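N-acetylneuraminate epimerase (Escherichia coli, PDB 2UVK) catalyses the interconversion of the alpha- and beta-anomers of N-acetylneuraminate, speeding sialic acid mutarotation. Local coordinates at residues G200-L205 with E221-G226; V113-N118 with V196-D201; N167-S172 with A183-W188. All blocks are in the same frame, centred on the assembly; numbering follows the deposited sequence.

Contact 1: residues G200-L205 with E221-G226; sequences GDKTWL and ELDFTG
T203 and L222 bond to each other through their backbones as an antiparallel hydrogen-bonded pair. L222 N lies 2.7 Å from T203 O, and T203 N lies 3.0 Å from L222 O. The non-hydrogen-bonded pairs K202-D223 and W204-E221 flank it. Beyond the end of strand 221-223, F224 N still donates to D201 O at 2.8 Å, which carries the pairing into the loop. The carbonyl oxygen of D201 also lies at the edge of the F224 ring, in its plane.

The face with T203, L222 and the nearby L205 is tightly packed. L205 CD1 meets L222 CD1 at 3.7 Å, and the two leucines cross obliquely.

The face with K202, W204, E221 and D223 is more polar. W204 and E221 are still buried, and the face opens to solvent toward K202 and D223. E221 has CG anti to the backbone N (chi1 -176°), which lays its extended chain alongside W204. Its OE2 uses the anti lone pair to take W204 NE1 at 3.2 Å. The bond is bent, with OE2 28° out of the indole plane. K202 CB rests over the rim of one indole face. The lysine chain then bends back, and K202 CE touches D223 OD1 at 3.5 Å. K202 NZ stays beyond salt-bridge range of both acids. One water accepts from it and donates to E221 OE1 and D223 OD2. D223 OD1, for its part, accepts from the backbone N of T225, an Asx turn.

Strands 202-206 and 219-223 are the two middle strands of a four-stranded propeller blade. Strand 195-199 flanks the first and strand 230-233 the second. F115 and H117 of strand 112-117 pack on F224, while W204 meets W292 of strand 284-293.

Contact 2: residues V113-N118 with V196-D201; sequences VTFVHN and VVNKGD
V196 packs its two methyls against two residues of 113-118. V196 CG1 lies 3.8 Å from V113 CB, and V196 CG2 lies 4.0 Å from F115 CD2. F115 also borders N198, with F115 CD1 3.9 Å from N198 ND2. Ring and amide planes are only 19° apart there. Farther along, H117 presents its ring edge to the turn after strand 196-199. H117 CE1 is 3.1 Å from D201 OD1, in the ring plane, and H117 ND1 is 3.6 Å from G200 O. With CG anti to the backbone N (chi1 176°), the imidazole extends to this turn. Cutting H117 back to an alanine is likely to leave the D201 carboxylate without its ring-edge neighbour and F224 without its stacking partner.

The two strands run nearly parallel, 5° apart, with axes 7.4 Å from each other. They belong to different sheets and meet mainly through side chains, with no backbone pairing between them. They are the first strands of successive blades in the kelch beta-propeller. The V113 side chain is about 11 Å from that of E209, the predicted proton acceptor.

Further out, T203 OG1 bonds N198 ND2, which also makes a weak bond to G200 O. Together these hold the amide with N198 OD1 towards V116 O, 3.4 Å away, two acceptors facing each other. Behind F115 lies the ring of Y122, and L205 backs V113.

Contact 3: residues N167-S172 with A183-W188; sequences NKFLLS and AGESPW
A183 lies near the end of the second strand of the beta hairpin 169-174/179-185. With G184 it faces L170 in a classic beta bulge. A183 N donates to L170 O at 2.8 Å, and A183 CB packs on L170 CG at 3.9 Å. G184 returns its carbonyl: L170 N reaches G184 O at 2.8 Å from 52° above the carbonyl plane. The backbone angles of G184 would jam a CB against the preceding carbonyl oxygen, so this bulge position calls for glycine.

E185 follows, with CG between the backbone N and the carbonyl carbon (chi1 66°). This lays the chain alongside F169, and E185 OE1 comes 3.6 Å from F169 CE1, with carboxylate and ring planes 67° apart. Y182 OH bonds the same oxygen. Within the subunit E185 OE2 makes a long salt bridge to K168 NZ, 3.9 Å, and a water bridges the two. The same two groups form reciprocal salt bridges with K168 and E185 of the second subunit, and F169 packs on F169 of that subunit, so this hairpin helps form the dimer interface.

S186 N donates to K168 O at 2.9 Å, ending the backbone pairing. S186 OG accepts from W188 N, an ST turn, and P187 CB lies over the centre of the W188 ring. W188 O accepts a hydrogen bond from a water at 2.8 Å, and that water accepts from K168 NZ.

Along the chain, 113-118 comes first and stays unpartnered in these contacts through a long excursion that includes helices 129-142 and 146-157. Within that excursion contact 3 closes a short hairpin at the outer edge of the same blade. Contact 2 closes only when the chain enters the next blade at 196-201. Contact 1 starts where contact 2 ends, sharing G200 and D201, and closes a loop of 15 residues inside the second blade. Contacts 1 and 3 each join strands within a blade, whereas contact 2 joins one blade to the other. L170 of contact 3 touches F115 of contact 2 and both L222 and F224 of contact 1.

Contact 1: residues G200-L205 with E221-G226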
loop_
_atom_site.group_PDB
_atom_site.type_symbol
_atom_site.label_atom_id
_atom_site.label_comp_id
_atom_site.label_asym_id
_atom_site.label_seq_id
_atom_site.Cartn_x
_atom_site.Cartn_y
_atom_site.Cartn_z
ATOM N N GLY B 200 7.900 -10.958 25.285
ATOM C CA GLY B 200 7.509 -9.796 26.069
ATOM C C GLY B 200 7.526 -8.538 25.232
ATOM O O GLY B 200 6.943 -8.500 24.147
ATOM N N ASP B 201 8.253 -7.525 25.695
ATOM C CA ASP B 201 8.233 -6.212 25.048
ATOM C C ASP B 201 9.287 -6.074 23.950
ATOM O O ASP B 201 9.533 -4.967 23.471
ATOM C CB ASP B 201 8.391 -5.101 26.107
ATOM C CG ASP B 201 7.102 -4.798 26.839
ATOM O OD1 ASP B 201 6.011 -5.173 26.373
ATOM O OD2 ASP B 201 7.174 -4.184 27.943
ATOM N N LYS B 202 9.879 -7.196 23.524
ATOM C CA LYS B 202 10.834 -7.195 22.405
ATOM C C LYS B 202 10.374 -8.106 21.273
ATOM O O LYS B 202 9.878 -9.189 21.529
ATOM C CB LYS B 202 12.198 -7.682 22.847
ATOM C CG LYS B 202 12.841 -6.831 23.949
ATOM C CD LYS B 202 13.069 -5.390 23.543
ATOM C CE LYS B 202 13.816 -4.615 24.637
ATOM N NZ LYS B 202 15.191 -5.135 24.814
ATOM N N THR B 203 10.542 -7.633 20.039
ATOM C CA THR B 203 10.359 -8.480 18.853
ATOM C C THR B 203 11.557 -8.276 17.924
ATOM O O THR B 203 12.059 -7.165 17.771
ATOM C CB THR B 203 9.086 -8.087 18.149
ATOM O OG1 THR B 203 7.980 -8.357 19.019
ATOM C CG2 THR B 203 8.940 -8.851 16.793
ATOM N N TRP B 204 11.991 -9.368 17.300
ATOM C CA TRP B 204 13.111 -9.378 16.379
ATOM C C TRP B 204 12.652 -9.825 14.989
ATOM O O TRP B 204 11.855 -10.748 14.895
ATOM C CB TRP B 204 14.189 -10.323 16.900
ATOM C CG TRP B 204 14.725 -9.916 18.241
ATOM C CD1 TRP B 204 15.752 -9.063 18.457
ATOM C CD2 TRP B 204 14.273 -10.358 19.539
ATOM N NE1 TRP B 204 15.964 -8.924 19.804
ATOM C CE2 TRP B 204 15.071 -9.695 20.495
ATOM C CE3 TRP B 204 13.267 -11.214 19.987
ATOM C CZ2 TRP B 204 14.906 -9.890 21.872
ATOM C CZ3 TRP B 204 13.108 -11.408 21.359
ATOM C CH2 TRP B 204 13.924 -10.737 22.281
ATOM N N LEU B 205 13.151 -9.142 13.953
ATOM C CA LEU B 205 12.869 -9.414 12.519
ATOM C C LEU B 205 14.193 -9.758 11.871
ATOM O O LEU B 205 15.077 -8.905 11.769
ATOM C CB LEU B 205 12.260 -8.189 11.842
ATOM C CG LEU B 205 11.024 -7.562 12.487
ATOM C CD1 LEU B 205 10.614 -6.289 11.722
ATOM C CD2 LEU B 205 9.878 -8.547 12.528
ATOM N N GLU B 221 15.352 -4.972 15.827
ATOM C CA GLU B 221 14.703 -5.138 17.086
ATOM C C GLU B 221 13.666 -4.044 17.254
ATOM O O GLU B 221 13.956 -2.838 17.112
ATOM C CB GLU B 221 15.757 -5.026 18.194
ATOM C CG GLU B 221 15.256 -5.279 19.565
ATOM C CD GLU B 221 16.381 -5.102 20.532
ATOM O OE1 GLU B 221 16.655 -3.915 20.858
ATOM O OE2 GLU B 221 17.023 -6.134 20.857
ATOM N N LEU B 222 12.465 -4.458 17.589
ATOM C CA LEU B 222 11.399 -3.562 17.977
ATOM C C LEU B 222 11.328 -3.608 19.489
ATOM O O LEU B 222 11.114 -4.660 20.052
ATOM C CB LEU B 222 10.044 -3.989 17.380
ATOM C CG LEU B 222 9.849 -3.771 15.869
ATOM C CD1 LEU B 222 10.885 -4.486 14.986
ATOM C CD2 LEU B 222 8.425 -4.200 15.460
ATOM N N ASP B 223 11.508 -2.447 20.110
ATOM C CA ASP B 223 11.537 -2.306 21.560
ATOM C C ASP B 223 10.278 -1.561 22.023
ATOM O O ASP B 223 10.137 -0.356 21.814
ATOM C CB ASP B 223 12.813 -1.570 21.906
ATOM C CG ASP B 223 12.991 -1.369 23.407
ATOM O OD1 ASP B 223 12.030 -1.583 24.171
ATOM O OD2 ASP B 223 14.112 -0.985 23.809
ATOM N N PHE B 224 9.360 -2.302 22.627
ATOM C CA PHE B 224 8.105 -1.766 23.133
ATOM C C PHE B 224 8.176 -1.428 24.635
ATOM O O PHE B 224 7.128 -1.235 25.237
ATOM C CB PHE B 224 6.977 -2.801 22.977
ATOM C CG PHE B 224 6.561 -3.092 21.533
ATOM C CD1 PHE B 224 5.482 -2.437 20.980
ATOM C CD2 PHE B 224 7.201 -4.069 20.785
ATOM C CE1 PHE B 224 5.073 -2.714 19.682
ATOM C CE2 PHE B 224 6.771 -4.362 19.475
ATOM C CZ PHE B 224 5.726 -3.673 18.950
ATOM N N THR B 225 9.372 -1.366 25.219
ATOM C CA THR B 225 9.511 -1.204 26.687
ATOM C C THR B 225 9.140 0.188 27.177
ATOM O O THR B 225 8.772 0.364 28.347
ATOM C CB THR B 225 10.937 -1.525 27.171
ATOM O OG1 THR B 225 11.888 -0.675 26.511
ATOM C CG2 THR B 225 11.300 -2.979 26.919
ATOM N N GLY B 226 9.231 1.178 26.302
ATOM C CA GLY B 226 9.041 2.557 26.701
ATOM C C GLY B 226 7.721 3.111 26.238
ATOM O O GLY B 226 6.871 2.398 25.698
HETATM O O HOH W 1 16.272 -2.811 23.448
#

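Contact 2: residues V113-N118 with V196-D201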
loop_
_atom_site.group_PDB
_atom_site.type_symbol
_atom_site.label_atom_id
_atom_site.label_comp_id
_atom_site.label_asym_id
_atom_site.label_seq_id
_atom_site.Cartn_x
_atom_site.Cartn_y
_atom_site.Cartn_z
ATOM N N VAL B 113 5.355 -10.926 8.333
ATOM C CA VAL B 113 5.420 -11.664 9.584
ATOM C C VAL B 113 4.211 -11.280 10.435
ATOM O O VAL B 113 3.540 -10.282 10.171
ATOM C CB VAL B 113 6.729 -11.374 10.361
ATOM C CG1 VAL B 113 7.939 -11.885 9.575
ATOM C CG2 VAL B 113 6.821 -9.907 10.748
ATOM N N THR B 114 3.934 -12.080 11.458
ATOM C CA THR B 114 2.923 -11.711 12.447
ATOM C C THR B 114 3.356 -12.189 13.820
ATOM O O THR B 114 3.899 -13.292 13.977
ATOM C CB THR B 114 1.548 -12.309 12.051
ATOM O OG1 THR B 114 1.186 -11.801 10.767
ATOM C CG2 THR B 114 0.453 -11.947 13.031
ATOM N N PHE B 115 3.179 -11.302 14.801
ATOM C CA PHE B 115 3.418 -11.642 16.207
ATOM C C PHE B 115 2.311 -11.076 17.082
ATOM O O PHE B 115 1.597 -10.158 16.691
ATOM C CB PHE B 115 4.802 -11.155 16.675
ATOM C CG PHE B 115 5.006 -9.657 16.609
ATOM C CD1 PHE B 115 4.893 -8.880 17.744
ATOM C CD2 PHE B 115 5.369 -9.028 15.422
ATOM C CE1 PHE B 115 5.120 -7.503 17.699
ATOM C CE2 PHE B 115 5.585 -7.658 15.381
ATOM C CZ PHE B 115 5.448 -6.897 16.526
ATOM N N VAL B 116 2.179 -11.644 18.286
ATOM C CA VAL B 116 1.138 -11.212 19.223
ATOM C C VAL B 116 1.805 -10.363 20.317
ATOM O O VAL B 116 2.806 -10.780 20.917
ATOM C CB VAL B 116 0.382 -12.429 19.846
ATOM C CG1 VAL B 116 -0.685 -11.971 20.863
ATOM C CG2 VAL B 116 -0.290 -13.282 18.743
ATOM N N HIS B 117 1.262 -9.171 20.522
ATOM C CA HIS B 117 1.719 -8.299 21.616
ATOM C C HIS B 117 0.515 -7.633 22.275
ATOM O O HIS B 117 -0.354 -7.055 21.622
ATOM C CB HIS B 117 2.714 -7.294 21.064
ATOM C CG HIS B 117 3.179 -6.283 22.058
ATOM N ND1 HIS B 117 4.116 -6.568 23.024
ATOM C CD2 HIS B 117 2.849 -4.983 22.217
ATOM C CE1 HIS B 117 4.331 -5.485 23.751
ATOM N NE2 HIS B 117 3.575 -4.509 23.282
ATOM N N ASN B 118 0.418 -7.791 23.600
ATOM C CA ASN B 118 -0.701 -7.219 24.337
ATOM C C ASN B 118 -2.070 -7.440 23.684
ATOM O O ASN B 118 -2.861 -6.502 23.527
ATOM C CB ASN B 118 -0.464 -5.719 24.586
ATOM C CG ASN B 118 0.774 -5.439 25.457
ATOM O OD1 ASN B 118 1.303 -4.326 25.454
ATOM N ND2 ASN B 118 1.246 -6.449 26.170
ATOM N N VAL B 196 10.408 -13.962 12.381
ATOM C CA VAL B 196 10.064 -13.152 13.574
ATOM C C VAL B 196 10.160 -13.963 14.859
ATOM O O VAL B 196 9.824 -15.141 14.888
ATOM C CB VAL B 196 8.662 -12.519 13.444
ATOM C CG1 VAL B 196 7.581 -13.574 13.305
ATOM C CG2 VAL B 196 8.333 -11.577 14.626
ATOM N N VAL B 197 10.655 -13.313 15.923
ATOM C CA VAL B 197 10.558 -13.856 17.275
ATOM C C VAL B 197 10.082 -12.741 18.203
ATOM O O VAL B 197 10.532 -11.613 18.068
ATOM C CB VAL B 197 11.903 -14.429 17.804
ATOM C CG1 VAL B 197 11.728 -14.959 19.250
ATOM C CG2 VAL B 197 12.422 -15.529 16.928
ATOM N N ASN B 198 9.170 -13.072 19.117
ATOM C CA ASN B 198 8.641 -12.124 20.101
ATOM C C ASN B 198 8.835 -12.691 21.510
ATOM O O ASN B 198 8.585 -13.859 21.746
ATOM C CB ASN B 198 7.133 -11.888 19.891
ATOM C CG ASN B 198 6.488 -11.176 21.071
ATOM O OD1 ASN B 198 5.896 -11.821 21.969
ATOM N ND2 ASN B 198 6.628 -9.851 21.107
ATOM N N LYS B 199 9.292 -11.858 22.434
ATOM C CA LYS B 199 9.334 -12.261 23.838
ATOM C C LYS B 199 9.068 -11.017 24.654
ATOM O O LYS B 199 9.880 -10.117 24.673
ATOM C CB LYS B 199 10.686 -12.870 24.185
ATOM C CG LYS B 199 10.769 -13.397 25.621
ATOM C CD LYS B 199 12.104 -14.054 25.910
ATOM N N GLY B 200 7.900 -10.958 25.285
ATOM C CA GLY B 200 7.509 -9.796 26.069
ATOM C C GLY B 200 7.526 -8.538 25.232
ATOM O O GLY B 200 6.943 -8.500 24.147
ATOM N N ASP B 201 8.253 -7.525 25.695
ATOM C CA ASP B 201 8.233 -6.212 25.048
ATOM C C ASP B 201 9.287 -6.074 23.950
ATOM O O ASP B 201 9.533 -4.967 23.471
ATOM C CB ASP B 201 8.391 -5.101 26.107
ATOM C CG ASP B 201 7.102 -4.798 26.839
ATOM O OD1 ASP B 201 6.011 -5.173 26.373
ATOM O OD2 ASP B 201 7.174 -4.184 27.943
#

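Contact 3: residues N167-S172 with A183-W188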
loop_
_atom_site.group_PDB
_atom_site.type_symbol
_atom_site.label_atom_id
_atom_site.label_comp_id
_atom_site.label_asym_id
_atom_site.label_seq_id
_atom_site.Cartn_x
_atom_site.Cartn_y
_atom_site.Cartn_z
ATOM N N ASN B 167 6.558 -3.836 2.469
ATOM C CA ASN B 167 5.819 -3.105 3.492
ATOM C C ASN B 167 6.667 -2.846 4.730
ATOM O O ASN B 167 7.009 -3.790 5.461
ATOM C CB ASN B 167 4.579 -3.889 3.928
ATOM C CG ASN B 167 3.675 -3.087 4.831
ATOM O OD1 ASN B 167 3.860 -1.886 5.001
ATOM N ND2 ASN B 167 2.640 -3.749 5.392
ATOM N N LYS B 168 7.009 -1.572 4.943
ATOM C CA LYS B 168 7.792 -1.180 6.121
ATOM C C LYS B 168 6.911 -0.755 7.293
ATOM O O LYS B 168 7.426 -0.528 8.393
ATOM C CB LYS B 168 8.771 -0.033 5.794
ATOM C CG LYS B 168 8.139 1.286 5.491
ATOM C CD LYS B 168 9.189 2.398 5.348
ATOM C CE LYS B 168 8.582 3.736 5.069
ATOM N NZ LYS B 168 9.654 4.809 5.187
ATOM N N PHE B 169 5.599 -0.631 7.073
ATOM C CA PHE B 169 4.676 -0.221 8.126
ATOM C C PHE B 169 4.432 -1.357 9.092
ATOM O O PHE B 169 4.516 -2.525 8.736
ATOM C CB PHE B 169 3.357 0.260 7.558
ATOM C CG PHE B 169 3.472 1.520 6.772
ATOM C CD1 PHE B 169 3.514 2.742 7.417
ATOM C CD2 PHE B 169 3.544 1.497 5.390
ATOM C CE1 PHE B 169 3.598 3.910 6.711
ATOM C CE2 PHE B 169 3.633 2.660 4.679
ATOM C CZ PHE B 169 3.677 3.877 5.349
ATOM N N LEU B 170 4.120 -0.982 10.331
ATOM C CA LEU B 170 3.700 -1.924 11.358
ATOM C C LEU B 170 2.205 -1.710 11.585
ATOM O O LEU B 170 1.764 -0.595 11.875
ATOM C CB LEU B 170 4.467 -1.674 12.664
ATOM C CG LEU B 170 4.230 -2.664 13.811
ATOM C CD1 LEU B 170 4.740 -4.022 13.492
ATOM C CD2 LEU B 170 4.901 -2.134 15.093
ATOM N N LEU B 171 1.433 -2.786 11.429
ATOM C CA LEU B 171 -0.020 -2.755 11.520
ATOM C C LEU B 171 -0.433 -3.555 12.746
ATOM O O LEU B 171 0.224 -4.536 13.089
ATOM C CB LEU B 171 -0.631 -3.413 10.268
ATOM C CG LEU B 171 -0.099 -2.977 8.883
ATOM C CD1 LEU B 171 -0.798 -3.834 7.790
ATOM C CD2 LEU B 171 -0.268 -1.510 8.648
ATOM N N SER B 172 -1.515 -3.155 13.403
ATOM C CA SER B 172 -2.058 -3.986 14.478
ATOM C C SER B 172 -3.533 -4.288 14.230
ATOM O O SER B 172 -4.322 -3.403 13.886
ATOM C CB SER B 172 -1.838 -3.347 15.864
ATOM O OG SER B 172 -2.547 -2.131 16.017
ATOM N N ALA B 183 0.412 1.139 13.686
ATOM C CA ALA B 183 1.175 0.875 14.914
ATOM C C ALA B 183 2.602 1.416 14.881
ATOM O O ALA B 183 3.279 1.453 15.912
ATOM C CB ALA B 183 1.169 -0.600 15.208
ATOM N N GLY B 184 3.062 1.859 13.716
ATOM C CA GLY B 184 4.422 2.334 13.545
ATOM C C GLY B 184 4.961 2.040 12.171
ATOM O O GLY B 184 4.222 1.654 11.282
ATOM N N GLU B 185 6.258 2.236 12.019
ATOM C CA GLU B 185 6.935 1.955 10.761
ATOM C C GLU B 185 8.422 1.913 10.939
ATOM O O GLU B 185 8.997 2.609 11.795
ATOM C CB GLU B 185 6.576 2.971 9.699
ATOM C CG GLU B 185 7.046 4.348 9.959
ATOM C CD GLU B 185 6.400 5.333 9.029
ATOM O OE1 GLU B 185 5.260 5.732 9.327
ATOM O OE2 GLU B 185 7.026 5.694 7.997
ATOM N N SER B 186 9.052 1.100 10.123
ATOM C CA SER B 186 10.495 0.967 10.172
ATOM C C SER B 186 11.152 2.243 9.716
ATOM O O SER B 186 10.754 2.833 8.708
ATOM C CB SER B 186 10.961 -0.143 9.258
ATOM O OG SER B 186 12.355 -0.261 9.327
ATOM N N PRO B 187 12.191 2.685 10.451
ATOM C CA PRO B 187 12.998 3.750 9.872
ATOM C C PRO B 187 13.812 3.382 8.629
ATOM O O PRO B 187 14.368 4.279 7.974
ATOM C CB PRO B 187 13.971 4.101 11.005
ATOM C CG PRO B 187 13.500 3.359 12.246
ATOM C CD PRO B 187 12.651 2.235 11.774
ATOM N N TRP B 188 13.853 2.092 8.284
ATOM C CA TRP B 188 14.718 1.576 7.224
ATOM C C TRP B 188 13.873 1.063 6.040
ATOM O O TRP B 188 13.448 1.861 5.219
ATOM C CB TRP B 188 15.653 0.524 7.817
ATOM C CG TRP B 188 16.500 1.168 8.901
ATOM C CD1 TRP B 188 17.442 2.126 8.715
ATOM C CD2 TRP B 188 16.407 0.955 10.310
ATOM N NE1 TRP B 188 17.960 2.511 9.921
ATOM C CE2 TRP B 188 17.352 1.804 10.918
ATOM C CE3 TRP B 188 15.641 0.113 11.124
ATOM C CZ2 TRP B 188 17.525 1.857 12.292
ATOM C CZ3 TRP B 188 15.819 0.170 12.487
ATOM C CH2 TRP B 188 16.767 1.024 13.061
HETATM O O HOH W 2 10.208 5.196 7.785
HETATM O O HOH W 3 12.731 4.556 5.105
#